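PDB 2FGC: acetolactate synthase, small subunit from Thermotoga maritima, which probably acts as the regulatory partner of a larger catalytic subunit, joining an ACT domain to a second ferredoxin-like domain in a two-chain assembly. Local coordinates for residues Asn56-Thr61 / Met76-Asp81; Arg72-Val77 / Ile179-Arg184; Arg113-Ile118 / Ala175-Val180; Ile118-Asp123 / Ala148-Thr153; Gln131-Phe136 / Glu160-Leu165. All blocks are in the same frame, centred on the assembly; numbering follows the deposited sequence.

Contact 1: Asn56-Thr61 / Met76-Asp81; sequences NISSIT and MVKGDD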
# COMPACT_ATOMS: atom_id res chain seq x y z
N ASN A 56 -3.83 4.48 18.32
CA ASN A 56 -2.59 3.82 18.02
C ASN A 56 -2.61 3.08 16.64
O ASN A 56 -2.74 1.85 16.57
CB ASN A 56 -2.24 2.88 19.17
CG ASN A 56 -0.75 2.64 19.30
OD1 ASN A 56 -0.14 1.92 18.51
ND2 ASN A 56 -0.16 3.24 20.33
N ILE A 57 -2.47 3.85 15.57
CA ILE A 57 -2.46 3.32 14.20
C ILE A 57 -1.20 2.54 13.82
O ILE A 57 -0.14 3.11 13.71
CB ILE A 57 -2.69 4.46 13.21
CG1 ILE A 57 -4.02 5.13 13.53
CG2 ILE A 57 -2.65 3.94 11.78
CD1 ILE A 57 -4.57 6.02 12.44
N SER A 58 -1.33 1.23 13.60
CA SER A 58 -0.22 0.38 13.18
C SER A 58 0.06 0.41 11.66
O SER A 58 1.18 0.23 11.23
CB SER A 58 -0.51 -1.09 13.54
OG SER A 58 -1.05 -1.22 14.83
N SER A 59 -0.97 0.64 10.86
CA SER A 59 -0.84 0.51 9.41
C SER A 59 -1.91 1.33 8.79
O SER A 59 -2.98 1.44 9.36
CB SER A 59 -1.00 -0.97 8.99
OG SER A 59 -1.33 -1.08 7.62
N ILE A 60 -1.63 1.92 7.63
CA ILE A 60 -2.62 2.64 6.81
C ILE A 60 -2.34 2.44 5.32
O ILE A 60 -1.19 2.52 4.86
CB ILE A 60 -2.69 4.19 7.13
CG1 ILE A 60 -3.76 4.92 6.30
CG2 ILE A 60 -1.39 4.86 6.85
N THR A 61 -3.41 2.22 4.57
CA THR A 61 -3.35 2.03 3.14
C THR A 61 -4.31 3.07 2.55
O THR A 61 -5.29 3.38 3.17
CB THR A 61 -3.79 0.59 2.82
OG1 THR A 61 -2.63 -0.25 2.79
CG2 THR A 61 -4.46 0.49 1.55
N MSE A 76 -5.34 -0.05 10.48
CA MSE A 76 -5.27 -0.98 11.55
C MSE A 76 -4.88 -0.19 12.79
O MSE A 76 -4.04 0.68 12.73
CB MSE A 76 -4.26 -2.04 11.20
CG MSE A 76 -4.34 -3.17 12.16
SE MSE A 76 -2.91 -4.43 11.82
CE MSE A 76 -3.78 -5.70 10.46
N VAL A 77 -5.55 -0.46 13.90
CA VAL A 77 -5.32 0.31 15.13
C VAL A 77 -5.23 -0.64 16.31
O VAL A 77 -6.03 -1.55 16.44
CB VAL A 77 -6.43 1.37 15.40
CG1 VAL A 77 -6.25 2.58 14.50
CG2 VAL A 77 -7.83 0.77 15.20
N LYS A 78 -4.24 -0.42 17.16
CA LYS A 78 -4.05 -1.29 18.30
C LYS A 78 -4.86 -0.74 19.46
O LYS A 78 -4.65 0.40 19.89
CB LYS A 78 -2.56 -1.38 18.64
CG LYS A 78 -2.06 -2.80 18.90
CD LYS A 78 -0.69 -2.74 19.55
CE LYS A 78 -0.17 -4.09 19.95
NZ LYS A 78 0.79 -3.87 21.08
N GLY A 79 -5.81 -1.54 19.96
CA GLY A 79 -6.68 -1.09 21.06
C GLY A 79 -7.65 -2.08 21.70
O GLY A 79 -7.58 -3.29 21.46
N ASP A 80 -8.55 -1.55 22.52
CA ASP A 80 -9.53 -2.39 23.23
C ASP A 80 -10.84 -2.54 22.43
O ASP A 80 -10.90 -2.08 21.29
CB ASP A 80 -9.72 -1.93 24.72
CG ASP A 80 -10.62 -0.69 24.87
OD1 ASP A 80 -10.72 0.14 23.92
OD2 ASP A 80 -11.23 -0.53 25.96
N ASP A 81 -11.85 -3.20 22.99
CA ASP A 81 -13.09 -3.48 22.25
C ASP A 81 -13.98 -2.26 21.93
O ASP A 81 -14.79 -2.30 21.01
CB ASP A 81 -13.89 -4.60 22.92
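Ile57 and Val77 meet as an antiparallel non-hydrogen-bonded pair whose side chains cross obliquely on one face of the sheet, Ile57 CG1 lying 3.5 Å from Val77 CG1. The first torsion of Val77 (chi1 -77°) turns CG1 back beside its own backbone N, on the side where the isoleucine branch arrives. Helix 83-91 packs on this face through Thr83 and Ile87. At the next pair, Asn56 and Lys78 run side by side in the same direction, with Asn56 OD1 4.1 Å from Lys78 CB; the lysine then continues as an extended chain. Their backbones join through Lys78 N and Asn56 O at 2.8 Å. Beyond Ile57 the register slips by one, and Ser58 and Ser59 both face Met76, a selenomethionine: this is a classic beta bulge. Its two bonds differ. Ser58 N reaches Met76 O at 2.9 Å along a bent path (138° at the hydrogen) from above the carbonyl plane, whereas Met76 N reaches Ser59 O at 3.0 Å almost straight (173°). Two backbone bonds to Met76 thus persist through this bulge of the ACT domain, while Ser59 OG is engaged by Ile179 N, a polar link to the following domain.

Contact 2: Arg72-Val77 / Ile179-Arg184; sequences RLVIMV and IVAMNR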
# COMPACT_ATOMS: atom_id res chain seq x y z
N ARG A 72 -10.51 4.93 -0.59
CA ARG A 72 -10.73 3.97 0.48
C ARG A 72 -9.44 3.78 1.20
O ARG A 72 -8.39 3.57 0.58
CB ARG A 72 -11.24 2.66 -0.08
CG ARG A 72 -11.35 1.52 0.95
CD ARG A 72 -12.10 0.28 0.35
NE ARG A 72 -13.45 0.59 -0.15
CZ ARG A 72 -14.54 0.58 0.61
NH1 ARG A 72 -14.43 0.32 1.90
NH2 ARG A 72 -15.73 0.83 0.10
N LEU A 73 -9.54 3.87 2.51
CA LEU A 73 -8.46 3.76 3.46
C LEU A 73 -8.70 2.59 4.35
O LEU A 73 -9.79 2.44 4.86
CB LEU A 73 -8.52 4.93 4.43
CG LEU A 73 -7.71 6.15 4.09
CD1 LEU A 73 -8.48 6.93 3.07
CD2 LEU A 73 -7.55 6.92 5.36
N VAL A 74 -7.66 1.82 4.59
CA VAL A 74 -7.72 0.72 5.51
C VAL A 74 -6.74 1.06 6.57
O VAL A 74 -5.61 1.46 6.28
CB VAL A 74 -7.32 -0.60 4.85
CG1 VAL A 74 -7.37 -1.76 5.88
CG2 VAL A 74 -8.30 -0.87 3.69
N ILE A 75 -7.22 0.96 7.80
CA ILE A 75 -6.48 1.37 8.96
C ILE A 75 -6.49 0.20 9.91
O ILE A 75 -7.49 -0.49 10.08
CB ILE A 75 -7.09 2.66 9.59
CG1 ILE A 75 -7.10 3.76 8.57
CG2 ILE A 75 -6.23 3.19 10.68
CD1 ILE A 75 -7.96 4.94 8.98
N MSE A 76 -5.34 -0.05 10.48
CA MSE A 76 -5.27 -0.98 11.55
C MSE A 76 -4.88 -0.19 12.79
O MSE A 76 -4.04 0.68 12.73
CB MSE A 76 -4.26 -2.04 11.20
CG MSE A 76 -4.34 -3.17 12.16
SE MSE A 76 -2.91 -4.43 11.82
CE MSE A 76 -3.78 -5.70 10.46
N VAL A 77 -5.55 -0.46 13.90
CA VAL A 77 -5.32 0.31 15.13
C VAL A 77 -5.23 -0.64 16.31
O VAL A 77 -6.03 -1.55 16.44
CB VAL A 77 -6.43 1.37 15.40
CG1 VAL A 77 -6.25 2.58 14.50
CG2 VAL A 77 -7.83 0.77 15.20
N ILE A 179 -1.42 -3.09 5.31
CA ILE A 179 -2.39 -4.12 5.03
C ILE A 179 -3.59 -3.54 4.26
O ILE A 179 -4.14 -2.49 4.65
CB ILE A 179 -2.91 -4.65 6.37
CG1 ILE A 179 -1.75 -5.13 7.25
CG2 ILE A 179 -4.00 -5.69 6.17
CD1 ILE A 179 -1.08 -6.40 6.77
N VAL A 180 -3.96 -4.18 3.15
CA VAL A 180 -5.31 -4.04 2.59
C VAL A 180 -6.14 -5.20 3.09
O VAL A 180 -5.67 -6.33 3.15
CB VAL A 180 -5.37 -4.04 1.07
CG1 VAL A 180 -4.79 -2.76 0.51
CG2 VAL A 180 -4.54 -5.10 0.58
N ALA A 181 -7.37 -4.91 3.50
CA ALA A 181 -8.23 -5.98 3.99
C ALA A 181 -9.65 -5.70 3.56
O ALA A 181 -10.03 -4.55 3.26
CB ALA A 181 -8.10 -6.15 5.54
N MSE A 182 -10.41 -6.78 3.54
CA MSE A 182 -11.78 -6.83 3.07
C MSE A 182 -12.46 -8.01 3.78
O MSE A 182 -11.81 -9.03 4.05
CB MSE A 182 -11.75 -7.16 1.59
CG MSE A 182 -12.98 -6.89 0.83
SE MSE A 182 -12.39 -6.66 -1.06
CE MSE A 182 -11.66 -4.69 -1.07
N ASN A 183 -13.76 -7.88 4.02
CA ASN A 183 -14.55 -9.01 4.43
C ASN A 183 -14.75 -9.98 3.27
O ASN A 183 -14.99 -9.56 2.12
CB ASN A 183 -15.90 -8.54 4.99
CG ASN A 183 -15.76 -7.70 6.26
OD1 ASN A 183 -15.02 -8.04 7.19
ND2 ASN A 183 -16.48 -6.59 6.30
N ARG A 184 -14.67 -11.27 3.57
CA ARG A 184 -15.04 -12.30 2.64
C ARG A 184 -16.49 -12.21 2.26
O ARG A 184 -17.27 -11.58 2.95
CB ARG A 184 -14.75 -13.67 3.26
CG ARG A 184 -13.25 -14.00 3.12
CD ARG A 184 -12.98 -15.37 3.77
NE ARG A 184 -11.57 -15.53 4.05
CZ ARG A 184 -10.69 -15.95 3.15
NH1 ARG A 184 -11.06 -16.27 1.91
NH2 ARG A 184 -9.43 -16.04 3.50
O HOH W 1 -3.70 -0.87 6.84
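The flat groups that Val74 meets are backbone peptides, not rings: its CG1 approaches them obliquely, from beside, 3.5 Å from Ile179 O and 3.9 Å from Ala181 N. These residues form the junction of two ferredoxin-like units, where strand 70-79 of the ACT domain faces the end of strand 171-183 from the second sheet. No direct hydrogen bond crosses between the segments, and the closest CA pair, Val74 and Val180, is 6.1 Å apart, so this is packing between sheets and not strand pairing. Val74 sets CG1 anti to its nitrogen (chi1 179°), which brings that methyl alongside the 179-181 backbone and within 4.5 Å of Ala181 CB. A second apolar touch comes from the selenomethionine Met76, whose chain bends at its last torsion (chi3 -90°) and brings CE to 3.8 Å from Ile179 CG1. Leu31 of strand 28-37 also touches Met76. The polar backbone of Ile179 is served from strand 56-64, with Ser59 OG bonded to its nitrogen and Thr61 OG1 weakly to its oxygen. That oxygen has a further partner: a bridging water donates to Ile179 O at 2.8 Å and to Val74 O at 3.1 Å.

Contact 3: Arg113-Ile118 / Ala175-Val180; sequences REMALI and ARTGIV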
# COMPACT_ATOMS: atom_id res chain seq x y z
N ARG A 113 -3.86 -8.61 2.97
CA ARG A 113 -2.74 -8.75 2.11
C ARG A 113 -1.86 -7.57 2.27
O ARG A 113 -2.35 -6.44 2.46
CB ARG A 113 -3.15 -8.80 0.64
CG ARG A 113 -3.86 -10.06 0.24
CD ARG A 113 -2.92 -11.22 0.27
NE ARG A 113 -3.70 -12.41 0.58
CZ ARG A 113 -3.66 -13.50 -0.13
NH1 ARG A 113 -2.86 -13.59 -1.21
NH2 ARG A 113 -4.42 -14.51 0.24
N GLU A 114 -0.57 -7.84 2.12
CA GLU A 114 0.45 -6.82 2.07
C GLU A 114 1.33 -7.08 0.81
O GLU A 114 1.46 -8.20 0.35
CB GLU A 114 1.26 -6.88 3.38
CG GLU A 114 2.38 -5.87 3.48
CD GLU A 114 2.81 -5.62 4.94
OE1 GLU A 114 2.65 -6.58 5.75
OE2 GLU A 114 3.28 -4.47 5.26
N MSE A 115 1.94 -6.04 0.28
CA MSE A 115 2.94 -6.23 -0.74
C MSE A 115 4.27 -5.55 -0.37
O MSE A 115 4.27 -4.48 0.22
CB MSE A 115 2.35 -5.66 -2.01
CG MSE A 115 3.05 -6.03 -3.25
SE MSE A 115 3.84 -4.45 -4.04
CE MSE A 115 2.37 -3.44 -4.67
N ALA A 116 5.42 -6.15 -0.69
CA ALA A 116 6.72 -5.53 -0.43
C ALA A 116 7.56 -5.58 -1.68
O ALA A 116 7.49 -6.55 -2.44
CB ALA A 116 7.41 -6.29 0.67
N LEU A 117 8.33 -4.53 -1.92
CA LEU A 117 9.44 -4.57 -2.91
C LEU A 117 10.74 -4.76 -2.14
O LEU A 117 11.03 -3.95 -1.23
CB LEU A 117 9.53 -3.30 -3.73
CG LEU A 117 8.36 -3.03 -4.69
CD1 LEU A 117 8.70 -1.89 -5.62
CD2 LEU A 117 8.02 -4.25 -5.50
N ILE A 118 11.53 -5.79 -2.47
CA ILE A 118 12.76 -6.02 -1.73
C ILE A 118 14.02 -6.02 -2.61
O ILE A 118 14.14 -6.89 -3.48
CB ILE A 118 12.67 -7.32 -0.95
CG1 ILE A 118 11.41 -7.27 -0.09
CG2 ILE A 118 13.90 -7.48 -0.06
CD1 ILE A 118 10.68 -8.55 0.03
N ALA A 175 10.51 -1.64 0.58
CA ALA A 175 9.37 -0.68 0.48
C ALA A 175 8.11 -1.50 0.49
O ALA A 175 7.92 -2.37 -0.34
CB ALA A 175 9.46 0.19 -0.80
N ARG A 176 7.22 -1.14 1.40
CA ARG A 176 6.14 -1.98 1.85
C ARG A 176 4.86 -1.16 1.85
O ARG A 176 4.89 0.03 2.15
CB ARG A 176 6.40 -2.41 3.28
CG ARG A 176 7.09 -3.70 3.45
CD ARG A 176 6.43 -4.43 4.57
NE ARG A 176 7.36 -4.91 5.57
CZ ARG A 176 7.01 -5.70 6.57
NH1 ARG A 176 5.76 -6.07 6.71
NH2 ARG A 176 7.92 -6.10 7.44
N THR A 177 3.75 -1.79 1.54
CA THR A 177 2.44 -1.15 1.66
C THR A 177 1.98 -1.53 3.08
O THR A 177 2.56 -2.42 3.72
CB THR A 177 1.51 -1.74 0.60
OG1 THR A 177 1.14 -3.10 0.97
CG2 THR A 177 2.21 -1.77 -0.78
N GLY A 178 0.96 -0.90 3.61
CA GLY A 178 0.38 -1.57 4.79
C GLY A 178 -0.52 -2.74 4.41
O GLY A 178 -0.46 -3.30 3.32
N ILE A 179 -1.42 -3.09 5.31
CA ILE A 179 -2.39 -4.12 5.03
C ILE A 179 -3.59 -3.54 4.26
O ILE A 179 -4.14 -2.49 4.65
CB ILE A 179 -2.91 -4.65 6.37
CG1 ILE A 179 -1.75 -5.13 7.25
CG2 ILE A 179 -4.00 -5.69 6.17
CD1 ILE A 179 -1.08 -6.40 6.77
N VAL A 180 -3.96 -4.18 3.15
CA VAL A 180 -5.31 -4.04 2.59
C VAL A 180 -6.14 -5.20 3.09
O VAL A 180 -5.67 -6.33 3.15
CB VAL A 180 -5.37 -4.04 1.07
CG1 VAL A 180 -4.79 -2.76 0.51
CG2 VAL A 180 -4.54 -5.10 0.58
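Arg113 opens the pairing with a reciprocal couple of backbone bonds to Val180, its N to Val180 O and its O to Val180 N, each 2.9 Å long. Its CB rests against Val180 CG2, while the guanidinium leads off to Glu151 of the second subunit. Glu114 follows with an extended side chain, CG anti to the backbone N (chi1 -180°), that crosses over the opposing backbone toward Arg176. There OE2 sits at the guanidinium edge, 3.3 Å from Arg176 NH1, in a salt bridge whose hydrogen bond is weak; the two planes are turned 57° apart, so the groups do not meet as a flat two-pronged pair. Glu114 OE1 is engaged by Arg156. At Met115, a selenomethionine, the strand pairing changes character, and the register shifts by one between Arg113 and Ala116. Met115 O accepts Thr177 N at 3.0 Å in the usual way, but Met115 N is taken by a side chain, Thr177 OG1, at 3.1 Å. The threonine torsion (chi1 72°) swings OG1 between its own nitrogen and carbonyl carbon, from where it also donates to Gly178 O at 2.8 Å. Ala116 then lays its CB against Arg176 CG at 3.8 Å, and Leu117 restores regular pairing, its N bonding Ala175 O at 2.7 Å. The chemistry implies that Thr177 patches the break in strand 171-183 by acting as both acceptor and donor, while the buried charge of Arg176 is probably balanced jointly by Glu114 and Glu160.

Contact 4: Ile118-Asp123 / Ala148-Thr153; sequences IKVRFD and AIIEIT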
# COMPACT_ATOMS: atom_id res chain seq x y z
N ILE A 118 11.53 -5.79 -2.47
CA ILE A 118 12.76 -6.02 -1.73
C ILE A 118 14.02 -6.02 -2.61
O ILE A 118 14.14 -6.89 -3.48
CB ILE A 118 12.67 -7.32 -0.95
CG1 ILE A 118 11.41 -7.27 -0.09
CG2 ILE A 118 13.90 -7.48 -0.06
CD1 ILE A 118 10.68 -8.55 0.03
N LYS A 119 14.94 -5.07 -2.40
CA LYS A 119 16.24 -5.07 -3.12
C LYS A 119 17.28 -5.89 -2.35
O LYS A 119 17.59 -5.55 -1.20
CB LYS A 119 16.75 -3.64 -3.27
CG LYS A 119 17.80 -3.38 -4.32
CD LYS A 119 18.26 -1.89 -4.22
CE LYS A 119 18.46 -1.20 -5.57
NZ LYS A 119 18.02 0.23 -5.51
N VAL A 120 17.78 -6.99 -2.93
CA VAL A 120 18.77 -7.84 -2.27
C VAL A 120 20.02 -7.92 -3.11
O VAL A 120 19.94 -8.08 -4.28
CB VAL A 120 18.30 -9.29 -2.01
CG1 VAL A 120 17.20 -9.32 -1.06
CG2 VAL A 120 17.77 -9.91 -3.24
N ARG A 121 21.19 -7.77 -2.49
CA ARG A 121 22.50 -7.97 -3.15
C ARG A 121 22.88 -9.47 -3.10
O ARG A 121 22.64 -10.12 -2.08
CB ARG A 121 23.55 -7.17 -2.38
CG ARG A 121 24.92 -7.06 -3.08
CD ARG A 121 25.89 -6.23 -2.24
N PHE A 122 23.44 -10.02 -4.18
CA PHE A 122 23.91 -11.42 -4.19
C PHE A 122 25.26 -11.54 -3.46
O PHE A 122 26.09 -10.63 -3.50
CB PHE A 122 24.07 -11.98 -5.63
CG PHE A 122 22.81 -11.92 -6.48
CD1 PHE A 122 21.58 -12.34 -5.98
CD2 PHE A 122 22.89 -11.47 -7.80
CE1 PHE A 122 20.40 -12.29 -6.79
CE2 PHE A 122 21.73 -11.41 -8.63
CZ PHE A 122 20.49 -11.82 -8.12
N ASP A 123 25.50 -12.67 -2.81
CA ASP A 123 26.84 -12.94 -2.33
C ASP A 123 27.10 -14.45 -2.46
O ASP A 123 27.03 -15.22 -1.48
CB ASP A 123 27.02 -12.39 -0.91
CG ASP A 123 28.38 -12.74 -0.30
OD1 ASP A 123 29.40 -12.84 -1.04
OD2 ASP A 123 28.42 -12.92 0.95
N ALA A 148 18.91 -8.38 -7.09
CA ALA A 148 17.58 -8.41 -7.67
C ALA A 148 16.68 -7.46 -6.92
O ALA A 148 17.03 -6.98 -5.85
CB ALA A 148 16.99 -9.81 -7.61
N ILE A 149 15.54 -7.17 -7.51
CA ILE A 149 14.43 -6.64 -6.77
C ILE A 149 13.31 -7.69 -6.87
O ILE A 149 12.98 -8.20 -7.94
CB ILE A 149 13.99 -5.21 -7.24
CG1 ILE A 149 15.12 -4.18 -6.96
CG2 ILE A 149 12.65 -4.83 -6.61
CD1 ILE A 149 15.00 -2.80 -7.73
N ILE A 150 12.78 -8.02 -5.70
CA ILE A 150 11.77 -9.00 -5.59
C ILE A 150 10.48 -8.30 -5.19
O ILE A 150 10.48 -7.37 -4.35
CB ILE A 150 12.20 -10.02 -4.54
CG1 ILE A 150 13.47 -10.75 -5.01
CG2 ILE A 150 11.07 -10.99 -4.25
CD1 ILE A 150 14.29 -11.30 -3.85
N GLU A 151 9.41 -8.70 -5.87
CA GLU A 151 8.06 -8.39 -5.47
C GLU A 151 7.39 -9.56 -4.71
O GLU A 151 7.33 -10.68 -5.19
CB GLU A 151 7.26 -8.07 -6.72
CG GLU A 151 5.87 -7.56 -6.46
CD GLU A 151 4.91 -8.01 -7.55
OE1 GLU A 151 5.00 -7.47 -8.70
OE2 GLU A 151 4.08 -8.91 -7.25
N ILE A 152 6.86 -9.27 -3.54
CA ILE A 152 6.18 -10.30 -2.74
C ILE A 152 4.83 -9.77 -2.17
O ILE A 152 4.78 -8.66 -1.60
CB ILE A 152 7.17 -10.90 -1.70
CG1 ILE A 152 6.86 -12.34 -1.32
CG2 ILE A 152 7.43 -10.05 -0.53
CD1 ILE A 152 8.00 -13.26 -1.87
N THR A 153 3.76 -10.56 -2.37
CA THR A 153 2.40 -10.26 -1.88
C THR A 153 1.90 -11.37 -0.95
O THR A 153 2.21 -12.51 -1.21
CB THR A 153 1.40 -10.07 -3.08
OG1 THR A 153 1.94 -9.14 -4.04
CG2 THR A 153 0.13 -9.46 -2.59
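Ile118 extends its CD1 over Ile152, touching CG2 at 3.6 Å in a diagonal contact between neighbouring strands. On the same face Val120 CG2 meets the tip of Ile150, CD1, at 3.8 Å; with the valine CG1 beside the backbone N (chi1 -65°), CG2 falls between N and the carbonyl carbon, facing the partner strand. The aromatic end of Phe122 closes this row, with CZ 4.1 Å from Ala148 CB. Lys119 and Ile149 occupy the other face, where the aliphatic Lys119 CG lies 3.8 Å from Ile149 CG1 and the chain then bends away, its NZ bonding Asn183 O of the second subunit. Beneath these side chains the backbones pair in register: Ile118 N bonds Ile150 O at 2.7 Å. In return, Ile150 N bonds Ile118 O at 2.8 Å, and Val120 and Ala148 exchange another two. With local strand directions 144° apart, the pairing is antiparallel and clearly twisted. Phe162 of helix 156-165 packs on the Ile118, Ile150 and Ile152 side. Such a central strand pair, with an apolar face turned to helices, is characteristic of the ferredoxin-like beta-alpha-beta-beta-alpha-beta fold, whose first and third strands lie side by side.

Contact 5: Gln131-Phe136 / Glu160-Leu165; sequences QLVEIF and EAFINL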
# COMPACT_ATOMS: atom_id res chain seq x y z
N GLN A 131 15.53 -19.70 -5.25
CA GLN A 131 14.76 -20.76 -4.66
C GLN A 131 13.74 -20.28 -3.68
O GLN A 131 12.60 -20.75 -3.70
CB GLN A 131 15.70 -21.65 -3.92
CG GLN A 131 16.31 -22.54 -4.86
CD GLN A 131 17.02 -23.62 -4.16
OE1 GLN A 131 17.61 -23.40 -3.07
NE2 GLN A 131 16.97 -24.83 -4.75
N LEU A 132 14.16 -19.35 -2.84
CA LEU A 132 13.31 -18.79 -1.82
C LEU A 132 12.11 -18.03 -2.46
O LEU A 132 10.94 -18.20 -2.05
CB LEU A 132 14.16 -17.94 -0.88
CG LEU A 132 13.33 -17.45 0.30
CD1 LEU A 132 13.06 -18.59 1.25
CD2 LEU A 132 14.00 -16.23 1.03
N VAL A 133 12.42 -17.22 -3.48
CA VAL A 133 11.43 -16.48 -4.23
C VAL A 133 10.41 -17.47 -4.83
O VAL A 133 9.22 -17.24 -4.71
CB VAL A 133 12.09 -15.66 -5.32
CG1 VAL A 133 11.08 -15.13 -6.35
CG2 VAL A 133 12.90 -14.54 -4.68
N GLU A 134 10.88 -18.57 -5.44
CA GLU A 134 9.97 -19.58 -5.99
C GLU A 134 9.07 -20.20 -4.93
O GLU A 134 7.87 -20.28 -5.13
CB GLU A 134 10.74 -20.71 -6.67
CG GLU A 134 11.52 -20.27 -7.88
CD GLU A 134 12.07 -21.43 -8.70
OE1 GLU A 134 11.46 -22.55 -8.63
OE2 GLU A 134 13.13 -21.20 -9.39
N ILE A 135 9.65 -20.64 -3.80
CA ILE A 135 8.87 -21.20 -2.68
C ILE A 135 7.82 -20.19 -2.18
O ILE A 135 6.70 -20.56 -1.87
CB ILE A 135 9.78 -21.65 -1.49
CG1 ILE A 135 10.58 -22.90 -1.87
CG2 ILE A 135 8.96 -21.93 -0.22
CD1 ILE A 135 11.90 -23.06 -1.13
N PHE A 136 8.16 -18.92 -2.10
CA PHE A 136 7.13 -17.98 -1.65
C PHE A 136 6.25 -17.42 -2.77
O PHE A 136 5.46 -16.56 -2.49
CB PHE A 136 7.75 -16.84 -0.87
CG PHE A 136 8.07 -17.20 0.54
CD1 PHE A 136 9.10 -18.12 0.82
CD2 PHE A 136 7.35 -16.67 1.61
CE1 PHE A 136 9.44 -18.51 2.14
CE2 PHE A 136 7.67 -17.08 2.95
CZ PHE A 136 8.74 -18.01 3.20
N GLU A 160 6.66 -11.22 6.14
CA GLU A 160 7.70 -11.06 7.12
C GLU A 160 8.60 -12.28 7.23
O GLU A 160 9.83 -12.17 7.30
CB GLU A 160 7.11 -10.68 8.47
CG GLU A 160 7.12 -9.17 8.62
CD GLU A 160 6.08 -8.65 9.61
OE1 GLU A 160 5.56 -9.46 10.42
OE2 GLU A 160 5.79 -7.42 9.57
N ALA A 161 7.98 -13.45 7.22
CA ALA A 161 8.74 -14.70 7.19
C ALA A 161 9.72 -14.67 6.00
O ALA A 161 10.88 -15.06 6.12
CB ALA A 161 7.80 -15.89 7.11
N PHE A 162 9.26 -14.17 4.87
CA PHE A 162 10.12 -14.09 3.69
C PHE A 162 11.34 -13.15 3.91
O PHE A 162 12.50 -13.54 3.73
CB PHE A 162 9.32 -13.66 2.45
CG PHE A 162 10.19 -13.49 1.24
CD1 PHE A 162 10.59 -14.61 0.51
CD2 PHE A 162 10.69 -12.26 0.91
CE1 PHE A 162 11.43 -14.50 -0.62
CE2 PHE A 162 11.58 -12.13 -0.22
CZ PHE A 162 11.93 -13.28 -0.98
N ILE A 163 11.05 -11.91 4.30
CA ILE A 163 12.05 -10.92 4.68
C ILE A 163 13.05 -11.40 5.69
O ILE A 163 14.24 -11.13 5.56
CB ILE A 163 11.36 -9.64 5.16
CG1 ILE A 163 10.83 -8.88 3.94
CG2 ILE A 163 12.31 -8.75 6.03
CD1 ILE A 163 9.68 -7.79 4.29
N ASN A 164 12.59 -12.10 6.71
CA ASN A 164 13.51 -12.64 7.70
C ASN A 164 14.40 -13.76 7.22
O ASN A 164 15.48 -13.99 7.80
CB ASN A 164 12.75 -13.03 8.95
CG ASN A 164 12.17 -11.81 9.67
OD1 ASN A 164 12.76 -10.71 9.68
ND2 ASN A 164 10.99 -11.99 10.25
N LEU A 165 13.99 -14.44 6.17
CA LEU A 165 14.80 -15.53 5.65
C LEU A 165 15.95 -15.07 4.75
O LEU A 165 16.85 -15.87 4.38
CB LEU A 165 13.91 -16.52 4.91
CG LEU A 165 13.11 -17.43 5.83
CD1 LEU A 165 12.12 -18.22 5.00
CD2 LEU A 165 14.02 -18.39 6.58
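Phe162 pushes the edge of its ring against the face of Phe136, a T-shaped pair with planes at 64° and centroids 5.3 Å apart. The approach is off centre: Phe162 CD1 stands 3.6 Å from Phe136 CG, near the rim. Phe162 CB also lies over this face, 4.1 Å from the Phe136 centroid, as a CH-pi contact. Because CG of Phe162 is anti to its nitrogen (chi1 177°), the ring projects between the helices and becomes the main bump. The hollow receiving it is built by residues of 131-136, with the Phe136 face on one flank, Leu132 CD2 3.5 Å from Phe162 CE1, and Val133 CG2 at the ring edge, 4.0 Å from CZ. Leu132 in turn fits its CD2 into the notch between Phe162 and Leu165, 3.9 Å from Leu165 CB. Leu165 CD1 comes up to Phe136 CZ at 3.8 Å, the two side chains crossing at about a right angle. The short helical segments run nearly antiparallel (172°) with axes 11.1 Å apart, a wide spacing filled by these large side chains. Both helices lie on the same side of the second sheet: Val133 rests on Ile150, Phe136 on Ile152, and Phe162 on Ile118, Ile150 and Ile152.

How the contacts relate
Contacts 2, 3 and 4 are buried, whereas contacts 1 and 5 are only partly so. Contact 1 belongs to the ACT sheet; contacts 3 and 4 share strand 110-121 and Ile118 in the second sheet, where Ala116 N bonds Ile152 O between them. Contact 2 joins the two units, sharing Met76 with contact 1 and Ile179 with contact 3. Strand pairing governs contacts 1, 3 and 4, but contact 3 adds buried charge, while contact 2 relies on apolar touches and water. Contact 5 is wholly apolar between its segments and packs against contact 4, their centres about 10 Å apart. Contacts 1 to 4 all reach the second subunit through charged, polar or packing partners.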